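Local coordinates for CheC, inhibitor of MCP methylation / FliN fusion protein (Thermotoga maritima, PDB 4HYN), which serves in the flagellar rotor as FliY and, as a member of the CheC phosphatase family, probably dephosphorylates the chemotaxis response regulator CheY, at residues L4-I15 / A185-F195; I30-T38 / F167-P175. All blocks are in the same frame, centred on the assembly; numbering follows the deposited sequence.

Interaction 1: residues L4-I15 / A185-F195; sequences LTPEEKDMIGEI and ADLVKKMYEYF
Met11 of helix 6-15 packs against helix 185-195 where the two segments cross almost at right angles, their axes 83° apart and 10.0 Å distant at closest approach. The selenomethionine is a knob among Val188, Met191, Tyr192 and Phe195. With CG anti to the backbone N (chi1 168°), its chain runs across one face of the Phe195 ring, with Met11 CG over the ring centre, 3.7 Å from the centroid, in a CH-pi contact, and SE approaches the same ring obliquely. SE also meets the Tyr192 ring at its edge, a second Met-aromatic contact. The bend at chi3 then turns Met11 CE toward the backbone, 3.6 Å from Val188 O. Replacing Phe195 by an alanine is likely to strip Met11 CG of the ring face it lies on and to open a gap beside Ile15 CG2. Glu8 lays its CG over one face of Tyr192. Its extended chain places the carboxylate beside the start of the helix, where Glu8 OE2 accepts from Thr5 N at 2.9 Å while Thr5 OG1 accepts from Glu8 N, and this capping box holds the glutamate in place. Deeper in, Ile12 CD1 touches Val188 CG2 at 3.6 Å, and Ile15 CD1 meets Met191 CE at 3.5 Å. The arrangement is a single knob, Met11, set in a hole of the other helix where the nearly perpendicular N-terminal and C-terminal helices of this CheC-like domain cross.

Interaction 2: residues I30-T38 / F167-P175; sequences ILGRDIHIT and FEMEIEGLP
His36 and Glu170 form a hydrogen-bonded pair, with Glu170 N reaching His36 O at 2.9 Å and His36 N returning to Glu170 O; Thr38 and Glu168 form the next, and strands 35-38 and 167-171 so run antiparallel, at 163° to each other. Past the strand ends the pattern continues, as Glu172 N donates to Asp34 O. Side-chain polar contacts gather here, beside the type II turn from Ile171 to Leu174. Extended from CG to NE, Arg33 carries NH1 to Glu172 O, 2.7 Å away and within the guanidinium plane, though the hydrogen bond is bent, with an N-H...O angle of 146°. Glu172 OE1 accepts from Asp34 N at 3.2 Å through its anti lone pair. This brings two carboxylates side by side, their planes nearly parallel, with Asp34 OD2 lying 3.6 Å from Glu172 OE1, a proximity likely to cost some electrostatic energy. Apolar contacts occupy the face bearing Ile35, Ile37, Met169 and Ile171. Met169 CG lies 3.9 Å from both Ile35 CG2 and Ile37 CG1, bridging the two isoleucines, while Ile37 CG2 touches Phe167 CD1 at 3.7 Å. Helix 6-30 packs on this face, with Ala24 against both isoleucines, Leu27 against Ile35 and Met20 against Phe167; Leu81 of helix 79-89 meets Met169. Strand 161-171 continues the sheet to strand 177-184, leaving 35-46 outermost within the chain.

Interactions 1 and 2 lie toward different ends of helix 6-30: its first turns pack on helix 185-200 in interaction 1, and interaction 2 begins where it ends and strand 35-46 follows. Their centres are 26 Å apart and their nearest atoms about 6 Å, without touching. Along the chain the order is 4-15, 30-38, 167-175, 185-195, and interaction 2 is therefore enclosed by interaction 1. On the returning side, strand 161-171 leads through strand 177-184 into helix 185-200. Both contacts close the N-terminal part of the chain onto the C-terminal part, one through helices and one through the edge of the six-stranded antiparallel sheet.

Interaction 1: residues L4-I15 / A185-F195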
loop_
_atom_site.group_PDB
_atom_site.type_symbol
_atom_site.label_atom_id
_atom_site.label_comp_id
_atom_site.label_asym_id
_atom_site.label_seq_id
_atom_site.Cartn_x
_atom_site.Cartn_y
_atom_site.Cartn_z
ATOM N N LEU A 4 -5.330 -4.171 18.070
ATOM C CA LEU A 4 -4.149 -4.848 17.530
ATOM C C LEU A 4 -3.008 -5.058 18.530
ATOM O O LEU A 4 -2.494 -4.099 19.097
ATOM C CB LEU A 4 -3.624 -4.081 16.309
ATOM C CG LEU A 4 -4.084 -4.471 14.901
ATOM C CD1 LEU A 4 -5.499 -5.022 14.877
ATOM C CD2 LEU A 4 -3.934 -3.278 13.986
ATOM N N THR A 5 -2.595 -6.311 18.713
ATOM C CA THR A 5 -1.501 -6.641 19.632
ATOM C C THR A 5 -0.151 -6.413 18.973
ATOM O O THR A 5 -0.053 -6.285 17.751
ATOM C CB THR A 5 -1.519 -8.123 20.048
ATOM O OG1 THR A 5 -1.202 -8.936 18.914
ATOM C CG2 THR A 5 -2.878 -8.529 20.603
ATOM N N PRO A 6 0.918 -6.349 19.778
ATOM C CA PRO A 6 2.241 -6.142 19.187
ATOM C C PRO A 6 2.598 -7.254 18.197
ATOM O O PRO A 6 3.253 -6.997 17.183
ATOM C CB PRO A 6 3.148 -6.126 20.408
ATOM C CG PRO A 6 2.275 -5.426 21.422
ATOM C CD PRO A 6 0.959 -6.154 21.238
ATOM N N GLU A 7 2.130 -8.474 18.469
ATOM C CA GLU A 7 2.376 -9.615 17.581
ATOM C C GLU A 7 1.755 -9.383 16.211
ATOM O O GLU A 7 2.381 -9.661 15.186
ATOM C CB GLU A 7 1.801 -10.899 18.169
ATOM C CG GLU A 7 2.551 -11.430 19.374
ATOM C CD GLU A 7 1.734 -12.451 20.157
ATOM O OE1 GLU A 7 2.154 -13.630 20.217
ATOM O OE2 GLU A 7 0.672 -12.072 20.715
ATOM N N GLU A 8 0.519 -8.884 16.197
ATOM C CA GLU A 8 -0.183 -8.613 14.945
ATOM C C GLU A 8 0.505 -7.500 14.162
ATOM O O GLU A 8 0.600 -7.569 12.939
ATOM C CB GLU A 8 -1.647 -8.275 15.207
ATOM C CG GLU A 8 -2.480 -9.474 15.638
ATOM C CD GLU A 8 -3.859 -9.083 16.125
ATOM O OE1 GLU A 8 -4.865 -9.512 15.518
ATOM O OE2 GLU A 8 -3.934 -8.344 17.128
ATOM N N LYS A 9 1.003 -6.490 14.874
ATOM C CA LYS A 9 1.718 -5.392 14.239
ATOM C C LYS A 9 3.050 -5.903 13.696
ATOM O O LYS A 9 3.502 -5.447 12.653
ATOM C CB LYS A 9 1.986 -4.257 15.229
ATOM C CG LYS A 9 0.775 -3.431 15.617
ATOM C CD LYS A 9 1.234 -2.151 16.306
ATOM C CE LYS A 9 0.071 -1.313 16.755
ATOM N NZ LYS A 9 -0.741 -2.062 17.749
ATOM N N ASP A 10 3.696 -6.815 14.425
ATOM C CA ASP A 10 4.969 -7.388 13.973
ATOM C C ASP A 10 4.765 -8.224 12.702
ATOM O O ASP A 10 5.624 -8.244 11.823
ATOM C CB ASP A 10 5.622 -8.243 15.067
ATOM C CG ASP A 10 6.425 -7.412 16.072
ATOM O OD1 ASP A 10 7.274 -6.596 15.640
ATOM O OD2 ASP A 10 6.223 -7.593 17.298
HETATM N N MSE A 11 3.632 -8.913 12.615
HETATM C CA MSE A 11 3.332 -9.707 11.434
HETATM C C MSE A 11 3.171 -8.775 10.231
HETATM O O MSE A 11 3.668 -9.073 9.142
HETATM C CB MSE A 11 2.049 -10.516 11.617
HETATM C CG MSE A 11 1.554 -11.134 10.320
HETATM SE SE MSE A 11 -0.300 -11.651 10.358
HETATM C CE MSE A 11 -1.105 -9.897 10.220
ATOM N N ILE A 12 2.469 -7.659 10.445
ATOM C CA ILE A 12 2.234 -6.657 9.408
ATOM C C ILE A 12 3.560 -6.224 8.792
ATOM O O ILE A 12 3.683 -6.118 7.570
ATOM C CB ILE A 12 1.553 -5.383 9.983
ATOM C CG1 ILE A 12 0.106 -5.666 10.391
ATOM C CG2 ILE A 12 1.611 -4.250 8.976
ATOM C CD1 ILE A 12 -0.736 -6.255 9.286
ATOM N N GLY A 13 4.539 -5.951 9.654
ATOM C CA GLY A 13 5.842 -5.525 9.185
ATOM C C GLY A 13 6.575 -6.615 8.430
ATOM O O GLY A 13 7.163 -6.370 7.377
ATOM N N GLU A 14 6.518 -7.829 8.961
ATOM C CA GLU A 14 7.188 -8.960 8.353
ATOM C C GLU A 14 6.606 -9.341 6.997
ATOM O O GLU A 14 7.341 -9.424 6.012
ATOM C CB GLU A 14 7.207 -10.130 9.330
ATOM C CG GLU A 14 7.996 -9.794 10.598
ATOM C CD GLU A 14 8.018 -10.906 11.631
ATOM O OE1 GLU A 14 9.121 -11.241 12.109
ATOM O OE2 GLU A 14 6.941 -11.432 11.981
ATOM N N ILE A 15 5.291 -9.528 6.926
ATOM C CA ILE A 15 4.667 -9.877 5.656
ATOM C C ILE A 15 4.769 -8.681 4.691
ATOM O O ILE A 15 4.871 -8.859 3.480
ATOM C CB ILE A 15 3.184 -10.374 5.826
ATOM C CG1 ILE A 15 2.234 -9.219 6.132
ATOM C CG2 ILE A 15 3.086 -11.441 6.918
ATOM C CD1 ILE A 15 1.647 -8.573 4.889
ATOM N N ALA A 185 -8.420 -3.340 10.762
ATOM C CA ALA A 185 -7.891 -4.190 11.814
ATOM C C ALA A 185 -8.586 -5.556 11.687
ATOM O O ALA A 185 -8.053 -6.588 12.113
ATOM C CB ALA A 185 -8.155 -3.568 13.163
ATOM N N ASP A 186 -9.773 -5.551 11.084
ATOM C CA ASP A 186 -10.539 -6.776 10.858
ATOM C C ASP A 186 -9.747 -7.711 9.952
ATOM O O ASP A 186 -9.659 -8.907 10.211
ATOM C CB ASP A 186 -11.859 -6.454 10.170
ATOM C CG ASP A 186 -13.041 -6.579 11.088
ATOM O OD1 ASP A 186 -13.998 -7.281 10.692
ATOM O OD2 ASP A 186 -13.029 -5.975 12.185
ATOM N N LEU A 187 -9.211 -7.147 8.872
ATOM C CA LEU A 187 -8.410 -7.887 7.911
ATOM C C LEU A 187 -7.103 -8.389 8.547
ATOM O O LEU A 187 -6.666 -9.500 8.267
ATOM C CB LEU A 187 -8.075 -6.990 6.726
ATOM C CG LEU A 187 -7.721 -7.727 5.439
ATOM C CD1 LEU A 187 -9.014 -8.102 4.720
ATOM C CD2 LEU A 187 -6.863 -6.850 4.555
ATOM N N VAL A 188 -6.486 -7.556 9.387
ATOM C CA VAL A 188 -5.240 -7.906 10.070
ATOM C C VAL A 188 -5.441 -9.120 10.979
ATOM O O VAL A 188 -4.619 -10.044 10.977
ATOM C CB VAL A 188 -4.704 -6.716 10.899
ATOM C CG1 VAL A 188 -3.554 -7.156 11.805
ATOM C CG2 VAL A 188 -4.244 -5.619 9.973
ATOM N N LYS A 189 -6.542 -9.118 11.734
ATOM C CA LYS A 189 -6.878 -10.222 12.641
ATOM C C LYS A 189 -7.086 -11.503 11.827
ATOM O O LYS A 189 -6.705 -12.596 12.246
ATOM C CB LYS A 189 -8.160 -9.904 13.429
ATOM C CG LYS A 189 -8.449 -10.892 14.550
ATOM C CD LYS A 189 -9.884 -11.426 14.548
ATOM C CE LYS A 189 -10.826 -10.538 15.357
ATOM N NZ LYS A 189 -12.204 -11.112 15.472
ATOM N N LYS A 190 -7.685 -11.346 10.652
ATOM C CA LYS A 190 -7.952 -12.463 9.758
ATOM C C LYS A 190 -6.626 -13.028 9.231
ATOM O O LYS A 190 -6.444 -14.242 9.180
ATOM C CB LYS A 190 -8.839 -12.006 8.600
ATOM C CG LYS A 190 -9.916 -12.990 8.194
ATOM C CD LYS A 190 -9.335 -14.328 7.767
ATOM C CE LYS A 190 -9.628 -15.399 8.807
ATOM N NZ LYS A 190 -8.769 -16.613 8.659
HETATM N N MSE A 191 -5.710 -12.144 8.843
HETATM C CA MSE A 191 -4.397 -12.559 8.355
HETATM C C MSE A 191 -3.616 -13.242 9.477
HETATM O O MSE A 191 -2.835 -14.146 9.228
HETATM C CB MSE A 191 -3.595 -11.358 7.853
HETATM C CG MSE A 191 -4.141 -10.677 6.614
HETATM SE SE MSE A 191 -3.106 -9.077 6.219
HETATM C CE MSE A 191 -1.374 -9.914 6.083
ATOM N N TYR A 192 -3.845 -12.810 10.714
ATOM C CA TYR A 192 -3.168 -13.383 11.863
ATOM C C TYR A 192 -3.623 -14.814 12.134
ATOM O O TYR A 192 -2.832 -15.629 12.602
ATOM C CB TYR A 192 -3.368 -12.513 13.108
ATOM C CG TYR A 192 -2.398 -12.839 14.216
ATOM C CD1 TYR A 192 -1.019 -12.692 14.026
ATOM C CD2 TYR A 192 -2.845 -13.340 15.441
ATOM C CE1 TYR A 192 -0.106 -13.042 15.023
ATOM C CE2 TYR A 192 -1.938 -13.693 16.450
ATOM C CZ TYR A 192 -0.569 -13.545 16.229
ATOM O OH TYR A 192 0.338 -13.930 17.199
ATOM N N GLU A 193 -4.889 -15.122 11.856
ATOM C CA GLU A 193 -5.403 -16.475 12.065
ATOM C C GLU A 193 -4.701 -17.433 11.115
ATOM O O GLU A 193 -4.348 -18.540 11.498
ATOM C CB GLU A 193 -6.914 -16.535 11.835
ATOM C CG GLU A 193 -7.746 -15.886 12.930
ATOM C CD GLU A 193 -9.201 -15.651 12.524
ATOM O OE1 GLU A 193 -9.759 -16.447 11.729
ATOM O OE2 GLU A 193 -9.788 -14.657 13.008
ATOM N N TYR A 194 -4.504 -17.002 9.873
ATOM C CA TYR A 194 -3.819 -17.818 8.874
ATOM C C TYR A 194 -2.332 -17.925 9.210
ATOM O O TYR A 194 -1.709 -18.975 9.031
ATOM C CB TYR A 194 -3.944 -17.185 7.491
ATOM C CG TYR A 194 -5.268 -17.387 6.805
ATOM C CD1 TYR A 194 -6.026 -16.291 6.387
ATOM C CD2 TYR A 194 -5.751 -18.666 6.536
ATOM C CE1 TYR A 194 -7.229 -16.460 5.718
ATOM C CE2 TYR A 194 -6.959 -18.847 5.866
ATOM C CZ TYR A 194 -7.693 -17.733 5.461
ATOM O OH TYR A 194 -8.894 -17.889 4.812
ATOM N N PHE A 195 -1.777 -16.808 9.666
ATOM C CA PHE A 195 -0.372 -16.695 10.020
ATOM C C PHE A 195 0.036 -17.541 11.227
ATOM O O PHE A 195 1.059 -18.224 11.190
ATOM C CB PHE A 195 -0.045 -15.231 10.286
ATOM C CG PHE A 195 1.418 -14.946 10.445
ATOM C CD1 PHE A 195 2.236 -14.816 9.327
ATOM C CD2 PHE A 195 1.961 -14.727 11.708
ATOM C CE1 PHE A 195 3.569 -14.469 9.460
ATOM C CE2 PHE A 195 3.295 -14.380 11.859
ATOM C CZ PHE A 195 4.107 -14.247 10.729
#

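Interaction 2: residues I30-T38 / F167-P175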
loop_
_atom_site.group_PDB
_atom_site.type_symbol
_atom_site.label_atom_id
_atom_site.label_comp_id
_atom_site.label_asym_id
_atom_site.label_seq_id
_atom_site.Cartn_x
_atom_site.Cartn_y
_atom_site.Cartn_z
ATOM N N ILE A 30 11.044 -4.293 -14.295
ATOM C CA ILE A 30 10.445 -3.481 -15.345
ATOM C C ILE A 30 11.402 -2.328 -15.655
ATOM O O ILE A 30 11.648 -1.999 -16.828
ATOM C CB ILE A 30 9.067 -2.927 -14.885
ATOM C CG1 ILE A 30 8.043 -4.060 -14.812
ATOM C CG2 ILE A 30 8.584 -1.848 -15.816
ATOM C CD1 ILE A 30 6.658 -3.609 -14.315
ATOM N N LEU A 31 11.903 -1.702 -14.592
ATOM C CA LEU A 31 12.854 -0.598 -14.696
ATOM C C LEU A 31 14.253 -1.219 -14.655
ATOM O O LEU A 31 14.393 -2.426 -14.435
ATOM C CB LEU A 31 12.664 0.368 -13.525
ATOM C CG LEU A 31 11.345 1.132 -13.456
ATOM C CD1 LEU A 31 10.706 0.934 -12.114
ATOM C CD2 LEU A 31 11.614 2.580 -13.654
ATOM N N GLY A 32 15.301 -0.441 -14.875
ATOM C CA GLY A 32 16.618 -1.067 -14.844
ATOM C C GLY A 32 17.380 -0.715 -13.588
ATOM O O GLY A 32 18.610 -0.779 -13.567
ATOM N N ARG A 33 16.635 -0.348 -12.547
ATOM C CA ARG A 33 17.208 0.081 -11.280
ATOM C C ARG A 33 16.864 -0.822 -10.105
ATOM O O ARG A 33 15.806 -1.471 -10.071
ATOM C CB ARG A 33 16.717 1.487 -10.951
ATOM C CG ARG A 33 17.100 2.525 -11.975
ATOM C CD ARG A 33 16.505 3.869 -11.643
ATOM N NE ARG A 33 16.732 4.835 -12.714
ATOM C CZ ARG A 33 17.432 5.953 -12.571
ATOM N NH1 ARG A 33 17.989 6.246 -11.403
ATOM N NH2 ARG A 33 17.516 6.817 -13.573
ATOM N N ASP A 34 17.777 -0.854 -9.141
ATOM C CA ASP A 34 17.589 -1.624 -7.927
ATOM C C ASP A 34 16.600 -0.879 -7.040
ATOM O O ASP A 34 16.670 0.342 -6.906
ATOM C CB ASP A 34 18.918 -1.809 -7.185
ATOM C CG ASP A 34 19.841 -2.804 -7.868
ATOM O OD1 ASP A 34 19.344 -3.745 -8.534
ATOM O OD2 ASP A 34 21.072 -2.650 -7.723
ATOM N N ILE A 35 15.654 -1.611 -6.468
ATOM C CA ILE A 35 14.663 -0.991 -5.607
ATOM C C ILE A 35 14.484 -1.789 -4.332
ATOM O O ILE A 35 14.249 -2.995 -4.366
ATOM C CB ILE A 35 13.313 -0.838 -6.331
ATOM C CG1 ILE A 35 13.504 0.011 -7.591
ATOM C CG2 ILE A 35 12.285 -0.189 -5.402
ATOM C CD1 ILE A 35 12.361 -0.027 -8.548
ATOM N N HIS A 36 14.632 -1.109 -3.206
ATOM C CA HIS A 36 14.487 -1.750 -1.915
ATOM C C HIS A 36 13.366 -1.109 -1.112
ATOM O O HIS A 36 13.128 0.096 -1.201
ATOM C CB HIS A 36 15.799 -1.680 -1.129
ATOM C CG HIS A 36 15.799 -2.517 0.115
ATOM N ND1 HIS A 36 15.152 -3.735 0.190
ATOM C CD2 HIS A 36 16.358 -2.310 1.332
ATOM C CE1 HIS A 36 15.313 -4.242 1.401
ATOM N NE2 HIS A 36 16.041 -3.397 2.112
ATOM N N ILE A 37 12.682 -1.920 -0.320
ATOM C CA ILE A 37 11.594 -1.430 0.504
ATOM C C ILE A 37 11.697 -1.904 1.952
ATOM O O ILE A 37 12.118 -3.023 2.229
ATOM C CB ILE A 37 10.221 -1.761 -0.135
ATOM C CG1 ILE A 37 9.963 -0.792 -1.295
ATOM C CG2 ILE A 37 9.101 -1.655 0.884
ATOM C CD1 ILE A 37 8.641 -0.998 -2.005
ATOM N N THR A 38 11.359 -1.007 2.868
ATOM C CA THR A 38 11.402 -1.268 4.300
ATOM C C THR A 38 10.090 -0.783 4.927
ATOM O O THR A 38 9.379 0.016 4.328
ATOM C CB THR A 38 12.641 -0.548 4.918
ATOM O OG1 THR A 38 13.786 -1.400 4.803
ATOM C CG2 THR A 38 12.431 -0.158 6.380
ATOM N N PHE A 167 5.810 2.565 4.346
ATOM C CA PHE A 167 6.818 1.896 3.535
ATOM C C PHE A 167 7.875 2.888 3.088
ATOM O O PHE A 167 7.551 3.970 2.608
ATOM C CB PHE A 167 6.188 1.266 2.293
ATOM C CG PHE A 167 5.390 0.039 2.577
ATOM C CD1 PHE A 167 6.023 -1.157 2.891
ATOM C CD2 PHE A 167 3.996 0.074 2.538
ATOM C CE1 PHE A 167 5.278 -2.303 3.163
ATOM C CE2 PHE A 167 3.244 -1.063 2.808
ATOM C CZ PHE A 167 3.882 -2.254 3.120
ATOM N N GLU A 168 9.141 2.544 3.286
ATOM C CA GLU A 168 10.216 3.414 2.835
ATOM C C GLU A 168 10.777 2.798 1.549
ATOM O O GLU A 168 11.133 1.618 1.524
ATOM C CB GLU A 168 11.321 3.547 3.882
ATOM C CG GLU A 168 12.272 4.687 3.549
ATOM C CD GLU A 168 13.541 4.671 4.368
ATOM O OE1 GLU A 168 13.548 5.278 5.462
ATOM O OE2 GLU A 168 14.538 4.069 3.904
HETATM N N MSE A 169 10.815 3.581 0.476
HETATM C CA MSE A 169 11.315 3.084 -0.797
HETATM C C MSE A 169 12.591 3.783 -1.274
HETATM O O MSE A 169 12.692 5.014 -1.276
HETATM C CB MSE A 169 10.212 3.144 -1.861
HETATM C CG MSE A 169 10.592 2.541 -3.202
HETATM SE SE MSE A 169 9.067 2.278 -4.400
HETATM C CE MSE A 169 8.702 4.125 -4.817
ATOM N N GLU A 170 13.581 2.969 -1.629
ATOM C CA GLU A 170 14.860 3.459 -2.113
ATOM C C GLU A 170 15.055 2.989 -3.545
ATOM O O GLU A 170 15.119 1.795 -3.807
ATOM C CB GLU A 170 16.009 2.940 -1.237
ATOM C CG GLU A 170 16.033 3.515 0.178
ATOM C CD GLU A 170 17.100 2.887 1.083
ATOM O OE1 GLU A 170 17.976 2.141 0.582
ATOM O OE2 GLU A 170 17.061 3.146 2.310
ATOM N N ILE A 171 15.067 3.934 -4.474
ATOM C CA ILE A 171 15.280 3.627 -5.878
ATOM C C ILE A 171 16.681 4.123 -6.207
ATOM O O ILE A 171 17.056 5.241 -5.837
ATOM C CB ILE A 171 14.246 4.329 -6.777
ATOM C CG1 ILE A 171 12.842 3.826 -6.443
ATOM C CG2 ILE A 171 14.554 4.071 -8.242
ATOM C CD1 ILE A 171 11.741 4.480 -7.259
ATOM N N GLU A 172 17.452 3.279 -6.888
ATOM C CA GLU A 172 18.822 3.589 -7.267
ATOM C C GLU A 172 18.993 4.948 -7.941
ATOM O O GLU A 172 18.314 5.264 -8.921
ATOM C CB GLU A 172 19.373 2.479 -8.170
ATOM C CG GLU A 172 20.871 2.579 -8.461
ATOM C CD GLU A 172 21.426 1.357 -9.183
ATOM O OE1 GLU A 172 20.639 0.461 -9.576
ATOM O OE2 GLU A 172 22.665 1.291 -9.354
ATOM N N GLY A 173 19.892 5.754 -7.380
ATOM C CA GLY A 173 20.181 7.070 -7.925
ATOM C C GLY A 173 19.194 8.179 -7.612
ATOM O O GLY A 173 19.351 9.302 -8.092
ATOM N N LEU A 174 18.183 7.876 -6.805
ATOM C CA LEU A 174 17.169 8.860 -6.439
ATOM C C LEU A 174 17.041 8.919 -4.921
ATOM O O LEU A 174 17.440 7.985 -4.219
ATOM C CB LEU A 174 15.817 8.470 -7.047
ATOM C CG LEU A 174 15.728 8.269 -8.565
ATOM C CD1 LEU A 174 14.370 7.698 -8.928
ATOM C CD2 LEU A 174 15.973 9.578 -9.302
ATOM N N PRO A 175 16.526 10.040 -4.392
ATOM C CA PRO A 175 16.351 10.196 -2.941
ATOM C C PRO A 175 15.237 9.300 -2.377
ATOM O O PRO A 175 14.284 8.972 -3.089
ATOM C CB PRO A 175 16.008 11.685 -2.799
ATOM C CG PRO A 175 15.349 12.020 -4.114
ATOM C CD PRO A 175 16.242 11.303 -5.097
#